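PDB 5Y9D: acyl-coenzyme A oxidase 1 from Yarrowia lipolytica, which oxidises 2,3-saturated acyl-CoAs to (2E)-enoyl-CoAs with FAD, passing the electrons to oxygen to give hydrogen peroxide in peroxisomal fatty acid beta-oxidation. Local coordinates for residues L109-A114 with L308-V313; F220-V225 with Y230-F235; H357-L362 with S603-T608. All coordinates share one frame; numbering follows the deposited sequence.

In the fold
Contact 1 joins the N-terminal helical region to helix 306-334, and contact 2, the hairpin of the middle beta domain, is nested inside the chain loop that contact 1 closes; their centres lie about 27 Å apart, their nearest atoms about 6 Å. Both come near one catalytic centre: the side chain of Arg-310 is about 7 Å from that of Glu-464, the probable proton acceptor, and the side chain of Phe-220 is about 6 Å from a bound FAD. Contact 3, centred about 48 Å from contact 2 and 30 Å from contact 1, joins helix 355-391 to the C-terminal helical region and holds the adenosine ribose of the other FAD, shared with the second subunit.

Contact 1 (L109-A114 with L308-V313); sequences LSLWRA and LIRGRV
Ser-110 and Arg-310 form the polar part of this contact, a single hydrogen bond that bridges two helices whose backbones stay well apart: the nearest CA atoms, those of Leu-111 and Gly-311, are 9.0 Å from each other. Arg-310 NH2 donates to Ser-110 OG over 2.9 Å, and the hydroxyl oxygen sits at the edge of the guanidinium, only 6° out of its plane. The bond is moderately bent, with an N-H...O angle of 144°. Arg-310 gets there by a long reach: its CG lies opposite the backbone N (chi1 -175°), the chain runs on extended, and a bend at chi3 turns the planar head to the serine.

Leu-111 adds van der Waals contact of a methyl with the guanidinium face. Leu-111 CD2 stands 4.0 Å above the plane of the Arg-310 guanidinium and 4.1 Å from Arg-310 NH2, so that one branch of a buried leucine lies over the rim of one face of the group.

Around the pair, Arg-310 NE makes a weak hydrogen bond to Asn-133, NH1 a long, weak ion pair with Glu-107, and Trp-382 of helix 355-391 touches the side chain. Helix 107-118 and helix 306-334 are thus linked through an arginine head whose rotation the in-plane hydroxyl, the methyl and these weak partners would restrict, probably without a strong ion pair to offset its charge within the contact.

Contact 2 (F220-V225 with Y230-F235); sequences FAKLIV and YGTRNF
Residues 220-225 and 230-235 pair as the antiparallel arms of a beta hairpin, with Ala-221 and Arg-233 a hydrogen-bonded pair flanked by the non-hydrogen-bonded pairs Phe-220 with Asn-234 and Lys-222 with Thr-232. Arg-233 N donates to Ala-221 O at 2.9 Å, and Ala-221 N returns a bond to Arg-233 O at 3.2 Å. At Leu-223 the register slips by one residue: Leu-223 N bonds to Gly-231 O at 3.0 Å, almost straight (177°), but Leu-223 O accepts from Tyr-230 N at 2.9 Å, so Tyr-230 and Gly-231 both face it.

Leu-223 carries much of the side-chain packing. With CG opposite the backbone N (chi1 169°), Leu-223 CD2 rests 3.8 Å from Tyr-230 CB and touches Arg-233 CG. Val-225 CB lies 3.9 Å from Tyr-230 CE2, the side chains crossing nearly at right angles. Beside the face of Ala-221 and Arg-233, the Phe-235 ring edge reaches Ala-221 CB and Leu-223 CD1.

Strand 216-225 also pairs with strand 183-187, placing the hairpin in the sheet of the acyl-CoA dehydrogenase-type middle domain. Lys-222 NZ bonds to Lys-178 O and Thr-232 OG1 to Leu-177 O, so the face they share with Phe-220 is tied to neighbouring main chain by polar bonds, whereas Leu-223 packs by van der Waals contact.

Contact 3 (H357-L362 with S603-T608); sequences HQRRLL and SIEEDT. With FAD (flavin-adenine dinucleotide), chain D.
Arg-359 and Glu-605 meet with their side chains crossing at about a right angle, yet the carboxylate lies at the edge of the Arg-359 guanidinium, near its plane, with the two planes only 29° apart. Arg-359 NH1 alone does the touching. Arg-359 NH1 lies 2.6 Å from Glu-605 OE2 in a salt bridge and 2.9 Å from Glu-605 OE1, to which it gives a weak hydrogen bond. One nitrogen thus straddles both carboxylate oxygens. Glu-605 runs extended beyond CG, carrying its carboxylate across to the arginine, whose chain bends at chi3 (-65°).

Each group has a further partner: Arg-359 NH2 forms a salt bridge with Asp-630 and Glu-605 OE2 accepts a hydrogen bond from Asn-626, both on helix 619-637, whose Val-629 touches both side chains. The contact joins helix 355-391 of the C-alpha1 region to helix 589-606 of the C-terminal helical domain found in acyl-CoA oxidases, and Gln-559 of the second subunit packs on Arg-359.

Next in the chain, Arg-360 turns to the cofactor. Arg-360 NH1 donates to FAD O2B at 3.0 Å, with that ribose hydroxyl at the edge of the guanidinium plane, and more weakly to FAD O3B at 3.3 Å. His-357 CE1 stands 4.3 Å above one face of the Arg-360 guanidinium, offset toward the rim, and lies 3.8 Å from FAD O4B. Asp-466 of the second subunit also bonds to the same FAD.

Contact 1 (L109-A114 with L308-V313)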
loop_
_atom_site.group_PDB
_atom_site.type_symbol
_atom_site.label_atom_id
_atom_site.label_comp_id
_atom_site.label_asym_id
_atom_site.label_seq_id
_atom_site.Cartn_x
_atom_site.Cartn_y
_atom_site.Cartn_z
ATOM N N LEU A 109 -10.867 -28.215 8.450
ATOM C CA LEU A 109 -9.408 -28.319 8.637
ATOM C C LEU A 109 -8.615 -27.790 7.448
ATOM O O LEU A 109 -7.603 -27.117 7.628
ATOM C CB LEU A 109 -8.968 -29.757 8.960
ATOM C CG LEU A 109 -9.486 -30.325 10.291
ATOM C CD1 LEU A 109 -8.570 -31.391 10.855
ATOM C CD2 LEU A 109 -9.670 -29.238 11.336
ATOM N N SER A 110 -9.084 -28.062 6.242
ATOM C CA SER A 110 -8.365 -27.670 5.042
ATOM C C SER A 110 -8.370 -26.165 4.986
ATOM O O SER A 110 -7.309 -25.549 4.891
ATOM C CB SER A 110 -8.978 -28.345 3.796
ATOM O OG SER A 110 -8.909 -27.568 2.610
ATOM N N LEU A 111 -9.550 -25.555 5.100
ATOM C CA LEU A 111 -9.655 -24.093 5.153
ATOM C C LEU A 111 -8.660 -23.542 6.174
ATOM O O LEU A 111 -7.821 -22.687 5.841
ATOM C CB LEU A 111 -11.073 -23.654 5.523
ATOM C CG LEU A 111 -12.130 -23.779 4.407
ATOM C CD1 LEU A 111 -13.561 -23.706 4.943
ATOM C CD2 LEU A 111 -11.921 -22.728 3.310
ATOM N N TRP A 112 -8.744 -24.056 7.408
ATOM C CA TRP A 112 -7.995 -23.501 8.525
ATOM C C TRP A 112 -6.516 -23.719 8.386
ATOM O O TRP A 112 -5.729 -22.858 8.681
ATOM C CB TRP A 112 -8.511 -24.035 9.858
ATOM C CG TRP A 112 -9.873 -23.458 10.265
ATOM C CD1 TRP A 112 -10.590 -22.452 9.629
ATOM C CD2 TRP A 112 -10.631 -23.811 11.413
ATOM N NE1 TRP A 112 -11.747 -22.189 10.314
ATOM C CE2 TRP A 112 -11.804 -23.011 11.407
ATOM C CE3 TRP A 112 -10.467 -24.754 12.422
ATOM C CZ2 TRP A 112 -12.794 -23.127 12.389
ATOM C CZ3 TRP A 112 -11.456 -24.865 13.406
ATOM C CH2 TRP A 112 -12.592 -24.051 13.386
ATOM N N ARG A 113 -6.110 -24.859 7.895
ATOM C CA ARG A 113 -4.672 -25.081 7.734
ATOM C C ARG A 113 -4.076 -24.134 6.707
ATOM O O ARG A 113 -2.966 -23.632 6.867
ATOM C CB ARG A 113 -4.439 -26.510 7.336
ATOM C CG ARG A 113 -3.018 -26.950 7.427
ATOM C CD ARG A 113 -2.931 -28.354 6.881
ATOM N NE ARG A 113 -3.807 -29.258 7.620
ATOM C CZ ARG A 113 -3.586 -29.643 8.870
ATOM N NH1 ARG A 113 -2.537 -29.201 9.528
ATOM N NH2 ARG A 113 -4.412 -30.475 9.474
ATOM N N ALA A 114 -4.829 -23.872 5.664
ATOM C CA ALA A 114 -4.420 -22.903 4.640
ATOM C C ALA A 114 -4.430 -21.439 5.169
ATOM O O ALA A 114 -3.451 -20.704 5.022
ATOM C CB ALA A 114 -5.296 -23.067 3.395
ATOM N N LEU A 308 -14.564 -20.506 -7.206
ATOM C CA LEU A 308 -14.170 -19.140 -6.879
ATOM C C LEU A 308 -14.845 -18.614 -5.625
ATOM O O LEU A 308 -14.265 -17.785 -4.920
ATOM C CB LEU A 308 -14.446 -18.203 -8.053
ATOM C CG LEU A 308 -13.622 -18.497 -9.327
ATOM C CD1 LEU A 308 -13.913 -17.481 -10.437
ATOM C CD2 LEU A 308 -12.129 -18.550 -9.012
ATOM N N ILE A 309 -16.060 -19.090 -5.347
ATOM C CA ILE A 309 -16.799 -18.622 -4.193
ATOM C C ILE A 309 -16.087 -19.164 -2.977
ATOM O O ILE A 309 -15.885 -18.429 -2.019
ATOM C CB ILE A 309 -18.286 -19.050 -4.166
ATOM C CG1 ILE A 309 -19.024 -18.664 -5.460
ATOM C CG2 ILE A 309 -19.031 -18.377 -3.013
ATOM C CD1 ILE A 309 -20.335 -19.429 -5.652
ATOM N N ARG A 310 -15.667 -20.428 -3.014
ATOM C CA ARG A 310 -14.967 -21.001 -1.852
ATOM C C ARG A 310 -13.878 -20.057 -1.347
ATOM O O ARG A 310 -13.834 -19.740 -0.164
ATOM C CB ARG A 310 -14.335 -22.365 -2.162
ATOM C CG ARG A 310 -13.716 -23.045 -0.950
ATOM C CD ARG A 310 -13.265 -24.469 -1.227
ATOM N NE ARG A 310 -12.006 -24.745 -0.517
ATOM C CZ ARG A 310 -11.788 -25.725 0.371
ATOM N NH1 ARG A 310 -12.732 -26.616 0.703
ATOM N NH2 ARG A 310 -10.588 -25.824 0.936
ATOM N N GLY A 311 -13.001 -19.617 -2.245
ATOM C CA GLY A 311 -11.832 -18.865 -1.858
ATOM C C GLY A 311 -12.090 -17.403 -1.570
ATOM O O GLY A 311 -11.245 -16.750 -0.957
ATOM N N ARG A 312 -13.206 -16.863 -2.063
ATOM C CA ARG A 312 -13.624 -15.518 -1.698
ATOM C C ARG A 312 -14.020 -15.537 -0.245
ATOM O O ARG A 312 -13.700 -14.610 0.491
ATOM C CB ARG A 312 -14.818 -15.038 -2.515
ATOM C CG ARG A 312 -14.428 -14.513 -3.855
ATOM C CD ARG A 312 -15.609 -13.979 -4.632
ATOM N NE ARG A 312 -15.150 -13.823 -6.008
ATOM C CZ ARG A 312 -15.544 -14.550 -7.036
ATOM N NH1 ARG A 312 -16.481 -15.472 -6.898
ATOM N NH2 ARG A 312 -15.006 -14.329 -8.221
ATOM N N VAL A 313 -14.726 -16.603 0.135
ATOM C CA VAL A 313 -15.072 -16.890 1.525
ATOM C C VAL A 313 -13.831 -17.103 2.351
ATOM O O VAL A 313 -13.688 -16.545 3.448
ATOM C CB VAL A 313 -15.969 -18.141 1.629
ATOM C CG1 VAL A 313 -15.954 -18.728 3.038
ATOM C CG2 VAL A 313 -17.382 -17.802 1.203
#

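Contact 2 (F220-V225 with Y230-F235)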
loop_
_atom_site.group_PDB
_atom_site.type_symbol
_atom_site.label_atom_id
_atom_site.label_comp_id
_atom_site.label_asym_id
_atom_site.label_seq_id
_atom_site.Cartn_x
_atom_site.Cartn_y
_atom_site.Cartn_z
ATOM N N PHE A 220 -10.844 -22.755 -19.038
ATOM C CA PHE A 220 -12.156 -22.201 -19.374
ATOM C C PHE A 220 -12.116 -21.683 -20.817
ATOM O O PHE A 220 -11.178 -21.003 -21.192
ATOM C CB PHE A 220 -12.571 -21.096 -18.414
ATOM C CG PHE A 220 -12.859 -21.578 -17.025
ATOM C CD1 PHE A 220 -11.814 -21.961 -16.174
ATOM C CD2 PHE A 220 -14.157 -21.642 -16.553
ATOM C CE1 PHE A 220 -12.069 -22.404 -14.883
ATOM C CE2 PHE A 220 -14.421 -22.087 -15.271
ATOM C CZ PHE A 220 -13.373 -22.457 -14.424
ATOM N N ALA A 221 -13.134 -22.005 -21.611
ATOM C CA ALA A 221 -13.147 -21.675 -23.028
ATOM C C ALA A 221 -14.569 -21.623 -23.583
ATOM O O ALA A 221 -15.508 -22.194 -23.012
ATOM C CB ALA A 221 -12.346 -22.718 -23.797
ATOM N N LYS A 222 -14.710 -20.976 -24.730
ATOM C CA LYS A 222 -15.987 -20.925 -25.416
ATOM C C LYS A 222 -16.227 -22.233 -26.114
ATOM O O LYS A 222 -15.432 -22.674 -26.950
ATOM C CB LYS A 222 -16.039 -19.764 -26.401
ATOM C CG LYS A 222 -16.057 -18.421 -25.710
ATOM C CD LYS A 222 -17.187 -18.382 -24.687
ATOM C CE LYS A 222 -17.421 -16.998 -24.135
ATOM N NZ LYS A 222 -17.587 -16.019 -25.247
ATOM N N LEU A 223 -17.326 -22.867 -25.719
ATOM C CA LEU A 223 -17.749 -24.145 -26.263
ATOM C C LEU A 223 -18.351 -23.902 -27.638
ATOM O O LEU A 223 -19.420 -23.273 -27.750
ATOM C CB LEU A 223 -18.808 -24.708 -25.336
ATOM C CG LEU A 223 -19.579 -25.914 -25.815
ATOM C CD1 LEU A 223 -18.587 -27.039 -25.985
ATOM C CD2 LEU A 223 -20.641 -26.232 -24.768
ATOM N N ILE A 224 -17.668 -24.358 -28.693
ATOM C CA ILE A 224 -18.195 -24.136 -30.028
ATOM C C ILE A 224 -18.645 -25.450 -30.639
ATOM O O ILE A 224 -17.865 -26.357 -30.751
ATOM C CB ILE A 224 -17.218 -23.422 -30.985
ATOM C CG1 ILE A 224 -16.393 -22.337 -30.289
ATOM C CG2 ILE A 224 -17.992 -22.795 -32.137
ATOM C CD1 ILE A 224 -17.186 -21.229 -29.640
ATOM N N VAL A 225 -19.912 -25.518 -31.036
ATOM C CA VAL A 225 -20.510 -26.690 -31.705
ATOM C C VAL A 225 -21.278 -26.195 -32.937
ATOM O O VAL A 225 -22.111 -25.282 -32.842
ATOM C CB VAL A 225 -21.485 -27.472 -30.780
ATOM C CG1 VAL A 225 -21.834 -28.831 -31.383
ATOM C CG2 VAL A 225 -20.897 -27.685 -29.391
ATOM N N TYR A 230 -21.764 -21.684 -27.354
ATOM C CA TYR A 230 -22.665 -21.951 -26.237
ATOM C C TYR A 230 -22.237 -21.334 -24.909
ATOM O O TYR A 230 -22.840 -21.607 -23.852
ATOM C CB TYR A 230 -22.877 -23.442 -26.084
ATOM C CG TYR A 230 -23.791 -23.958 -27.153
ATOM C CD1 TYR A 230 -25.178 -23.936 -26.980
ATOM C CD2 TYR A 230 -23.272 -24.445 -28.357
ATOM C CE1 TYR A 230 -26.025 -24.415 -27.969
ATOM C CE2 TYR A 230 -24.103 -24.918 -29.346
ATOM C CZ TYR A 230 -25.476 -24.894 -29.160
ATOM O OH TYR A 230 -26.282 -25.357 -30.169
ATOM N N GLY A 231 -21.221 -20.475 -24.966
ATOM C CA GLY A 231 -20.689 -19.840 -23.777
ATOM C C GLY A 231 -19.483 -20.512 -23.135
ATOM O O GLY A 231 -18.949 -21.513 -23.603
ATOM N N THR A 232 -19.084 -19.962 -22.002
ATOM C CA THR A 232 -17.905 -20.405 -21.291
ATOM C C THR A 232 -18.131 -21.663 -20.468
ATOM O O THR A 232 -18.982 -21.711 -19.610
ATOM C CB THR A 232 -17.409 -19.295 -20.367
ATOM O OG1 THR A 232 -17.130 -18.140 -21.145
ATOM C CG2 THR A 232 -16.159 -19.714 -19.651
ATOM N N ARG A 233 -17.289 -22.649 -20.716
ATOM C CA ARG A 233 -17.431 -23.991 -20.211
ATOM C C ARG A 233 -16.096 -24.490 -19.643
ATOM O O ARG A 233 -15.094 -23.830 -19.771
ATOM C CB ARG A 233 -17.938 -24.898 -21.316
ATOM C CG ARG A 233 -19.402 -25.280 -21.238
ATOM C CD ARG A 233 -20.257 -24.345 -20.417
ATOM N NE ARG A 233 -21.554 -24.147 -21.040
ATOM C CZ ARG A 233 -22.350 -23.109 -20.815
ATOM N NH1 ARG A 233 -21.996 -22.162 -19.968
ATOM N NH2 ARG A 233 -23.505 -23.018 -21.442
ATOM N N ASN A 234 -16.117 -25.629 -18.966
ATOM C CA ASN A 234 -14.986 -26.169 -18.231
ATOM C C ASN A 234 -14.362 -27.412 -18.837
ATOM O O ASN A 234 -15.046 -28.383 -19.008
ATOM C CB ASN A 234 -15.514 -26.598 -16.873
ATOM C CG ASN A 234 -15.195 -25.622 -15.799
ATOM O OD1 ASN A 234 -14.370 -24.760 -15.989
ATOM N ND2 ASN A 234 -15.838 -25.751 -14.665
ATOM N N PHE A 235 -13.063 -27.435 -19.099
ATOM C CA PHE A 235 -12.464 -28.674 -19.630
ATOM C C PHE A 235 -11.174 -29.013 -18.906
ATOM O O PHE A 235 -10.422 -28.125 -18.559
ATOM C CB PHE A 235 -12.186 -28.549 -21.134
ATOM C CG PHE A 235 -13.293 -27.877 -21.901
ATOM C CD1 PHE A 235 -13.491 -26.507 -21.817
ATOM C CD2 PHE A 235 -14.148 -28.622 -22.711
ATOM C CE1 PHE A 235 -14.540 -25.894 -22.505
ATOM C CE2 PHE A 235 -15.187 -28.021 -23.423
ATOM C CZ PHE A 235 -15.390 -26.650 -23.325
#

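Contact 3 (H357-L362 with S603-T608)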
loop_
_atom_site.group_PDB
_atom_site.type_symbol
_atom_site.label_atom_id
_atom_site.label_comp_id
_atom_site.label_asym_id
_atom_site.label_seq_id
_atom_site.Cartn_x
_atom_site.Cartn_y
_atom_site.Cartn_z
ATOM N N HIS A 357 -1.951 7.956 18.201
ATOM C CA HIS A 357 -1.460 6.632 17.867
ATOM C C HIS A 357 -2.537 5.623 18.194
ATOM O O HIS A 357 -2.728 4.653 17.463
ATOM C CB HIS A 357 -0.172 6.359 18.643
ATOM C CG HIS A 357 0.722 5.339 18.010
ATOM N ND1 HIS A 357 1.630 5.656 17.024
ATOM C CD2 HIS A 357 0.865 4.017 18.239
ATOM C CE1 HIS A 357 2.287 4.571 16.664
ATOM N NE2 HIS A 357 1.834 3.561 17.384
ATOM N N GLN A 358 -3.274 5.877 19.267
ATOM C CA GLN A 358 -4.379 5.023 19.634
ATOM C C GLN A 358 -5.419 5.060 18.524
ATOM O O GLN A 358 -5.883 4.015 18.025
ATOM C CB GLN A 358 -5.011 5.499 20.944
ATOM C CG GLN A 358 -4.031 5.580 22.110
ATOM C CD GLN A 358 -4.701 5.887 23.433
ATOM O OE1 GLN A 358 -5.882 6.200 23.492
ATOM N NE2 GLN A 358 -3.937 5.810 24.504
ATOM N N ARG A 359 -5.780 6.254 18.087
ATOM C CA ARG A 359 -6.784 6.309 17.043
ATOM C C ARG A 359 -6.250 5.784 15.680
ATOM O O ARG A 359 -7.026 5.343 14.857
ATOM C CB ARG A 359 -7.431 7.687 16.962
ATOM C CG ARG A 359 -6.889 8.583 15.882
ATOM C CD ARG A 359 -7.524 9.966 15.985
ATOM N NE ARG A 359 -8.964 9.970 15.718
ATOM C CZ ARG A 359 -9.917 10.206 16.620
ATOM N NH1 ARG A 359 -11.179 10.203 16.236
ATOM N NH2 ARG A 359 -9.632 10.447 17.889
ATOM N N ARG A 360 -4.940 5.785 15.452
ATOM C CA ARG A 360 -4.429 5.142 14.260
ATOM C C ARG A 360 -4.654 3.633 14.356
ATOM O O ARG A 360 -5.083 3.019 13.366
ATOM C CB ARG A 360 -2.953 5.427 14.026
ATOM C CG ARG A 360 -2.637 6.856 13.626
ATOM C CD ARG A 360 -1.166 7.163 13.906
ATOM N NE ARG A 360 -0.307 6.390 13.024
ATOM C CZ ARG A 360 1.005 6.558 12.879
ATOM N NH1 ARG A 360 1.678 7.468 13.583
ATOM N NH2 ARG A 360 1.653 5.789 12.011
ATOM N N LEU A 361 -4.432 3.036 15.536
ATOM C CA LEU A 361 -4.406 1.568 15.594
ATOM C C LEU A 361 -5.621 0.857 16.169
ATOM O O LEU A 361 -6.034 -0.170 15.641
ATOM C CB LEU A 361 -3.164 1.092 16.322
ATOM C CG LEU A 361 -1.859 1.555 15.663
ATOM C CD1 LEU A 361 -0.691 1.136 16.544
ATOM C CD2 LEU A 361 -1.707 1.031 14.233
ATOM N N LEU A 362 -6.178 1.387 17.248
ATOM C CA LEU A 362 -7.200 0.659 17.999
ATOM C C LEU A 362 -8.514 0.475 17.226
ATOM O O LEU A 362 -9.188 -0.561 17.330
ATOM C CB LEU A 362 -7.421 1.344 19.345
ATOM C CG LEU A 362 -6.165 1.329 20.240
ATOM C CD1 LEU A 362 -6.484 1.834 21.641
ATOM C CD2 LEU A 362 -5.536 -0.063 20.333
ATOM N N SER A 603 -16.475 4.219 12.441
ATOM C CA SER A 603 -16.957 4.078 11.054
ATOM C C SER A 603 -17.829 5.262 10.676
ATOM O O SER A 603 -17.760 5.739 9.547
ATOM C CB SER A 603 -17.744 2.796 10.841
ATOM O OG SER A 603 -16.956 1.662 11.093
ATOM N N ILE A 604 -18.628 5.762 11.618
ATOM C CA ILE A 604 -19.312 7.036 11.381
ATOM C C ILE A 604 -18.255 8.063 10.972
ATOM O O ILE A 604 -18.432 8.808 10.020
ATOM C CB ILE A 604 -20.037 7.605 12.617
ATOM C CG1 ILE A 604 -21.024 6.621 13.240
ATOM C CG2 ILE A 604 -20.751 8.907 12.262
ATOM C CD1 ILE A 604 -22.140 6.172 12.347
ATOM N N GLU A 605 -17.150 8.083 11.706
ATOM C CA GLU A 605 -16.091 9.072 11.500
ATOM C C GLU A 605 -15.415 9.112 10.125
ATOM O O GLU A 605 -14.829 10.133 9.782
ATOM C CB GLU A 605 -14.986 8.862 12.530
ATOM C CG GLU A 605 -14.933 9.898 13.624
ATOM C CD GLU A 605 -13.712 9.725 14.503
ATOM O OE1 GLU A 605 -12.762 8.983 14.125
ATOM O OE2 GLU A 605 -13.700 10.343 15.580
ATOM N N GLU A 606 -15.411 8.010 9.381
ATOM C CA GLU A 606 -14.889 8.036 8.016
ATOM C C GLU A 606 -15.990 8.544 7.092
ATOM O O GLU A 606 -15.736 9.311 6.172
ATOM C CB GLU A 606 -14.447 6.643 7.552
ATOM C CG GLU A 606 -13.370 5.939 8.389
ATOM C CD GLU A 606 -12.874 4.627 7.739
ATOM O OE1 GLU A 606 -11.684 4.580 7.338
ATOM O OE2 GLU A 606 -13.659 3.641 7.616
ATOM N N ASP A 607 -17.222 8.111 7.360
ATOM C CA ASP A 607 -18.376 8.367 6.497
ATOM C C ASP A 607 -19.262 9.494 7.057
ATOM O O ASP A 607 -20.486 9.408 6.999
ATOM C CB ASP A 607 -19.236 7.097 6.368
ATOM C CG ASP A 607 -18.445 5.871 5.896
ATOM O OD1 ASP A 607 -17.767 5.213 6.731
ATOM O OD2 ASP A 607 -18.541 5.530 4.693
ATOM N N THR A 608 -18.654 10.547 7.598
ATOM C CA THR A 608 -19.418 11.628 8.239
ATOM C C THR A 608 -20.361 12.304 7.224
ATOM O O THR A 608 -21.529 12.575 7.527
ATOM C CB THR A 608 -18.453 12.617 8.947
ATOM O OG1 THR A 608 -18.197 12.142 10.277
ATOM C CG2 THR A 608 -19.000 14.005 9.046
HETATM P PA FAD D . 9.766 7.142 15.781
HETATM O O1A FAD D . 10.041 6.286 16.949
HETATM O O2A FAD D . 10.124 8.560 15.788
HETATM O O5B FAD D . 8.229 7.000 15.515
HETATM C C5B FAD D . 7.534 5.810 15.821
HETATM C C4B FAD D . 6.053 6.001 15.578
HETATM O O4B FAD D . 5.472 6.690 16.675
HETATM C C3B FAD D . 5.803 6.826 14.334
HETATM O O3B FAD D . 4.758 6.232 13.589
HETATM C C2B FAD D . 5.375 8.177 14.848
HETATM O O2B FAD D . 4.327 8.749 14.082
HETATM C C1B FAD D . 4.896 7.917 16.255
HETATM N N9A FAD D . 5.301 9.068 17.082
HETATM C C8A FAD D . 6.542 9.446 17.371
HETATM N N7A FAD D . 6.535 10.552 18.131
HETATM C C5A FAD D . 5.263 10.907 18.326
HETATM C C6A FAD D . 4.527 11.981 19.029
HETATM N N6A FAD D . 5.171 12.933 19.708
HETATM N N1A FAD D . 3.194 11.985 18.977
HETATM C C2A FAD D . 2.535 11.049 18.313
HETATM N N3A FAD D . 3.129 10.057 17.662
HETATM C C4A FAD D . 4.459 9.925 17.626
HETATM N N1 FAD D . 18.769 8.158 9.492
HETATM C C2 FAD D . 19.958 8.742 9.358
HETATM O O2 FAD D . 20.366 9.445 10.272
HETATM N N3 FAD D . 20.717 8.590 8.292
HETATM C C4 FAD D . 20.333 7.851 7.277
HETATM O O4 FAD D . 21.066 7.735 6.307
HETATM C C4X FAD D . 19.039 7.174 7.331
HETATM N N5 FAD D . 18.595 6.415 6.333
HETATM C C5X FAD D . 17.411 5.812 6.424
HETATM C C6 FAD D . 16.999 5.025 5.381
HETATM C C7 FAD D . 15.791 4.393 5.446
HETATM C C7M FAD D . 15.344 3.545 4.299
HETATM C C8 FAD D . 14.942 4.557 6.639
HETATM C C8M FAD D . 13.622 3.857 6.701
HETATM C C9 FAD D . 15.349 5.350 7.690
HETATM C C9A FAD D . 16.565 5.979 7.621
HETATM N N10 FAD D . 17.007 6.784 8.670
HETATM C C10 FAD D . 18.254 7.381 8.542
HETATM C "C1'" FAD D . 16.216 6.967 9.878
HETATM C "C2'" FAD D . 14.910 7.672 9.617
HETATM O "O2'" FAD D . 15.199 9.050 9.605
HETATM C "C3'" FAD D . 13.945 7.376 10.746
HETATM O "O3'" FAD D . 13.214 6.221 10.395
HETATM C "C4'" FAD D . 12.959 8.502 11.017
HETATM O "O4'" FAD D . 13.620 9.759 10.956
HETATM C "C5'" FAD D . 12.368 8.396 12.402
HETATM O "O5'" FAD D . 11.785 7.127 12.577
HETATM P P FAD D . 11.820 6.440 13.969
HETATM O O1P FAD D . 12.177 5.048 13.752
HETATM O O2P FAD D . 12.620 7.270 14.866
HETATM O O3P FAD D . 10.325 6.480 14.451
#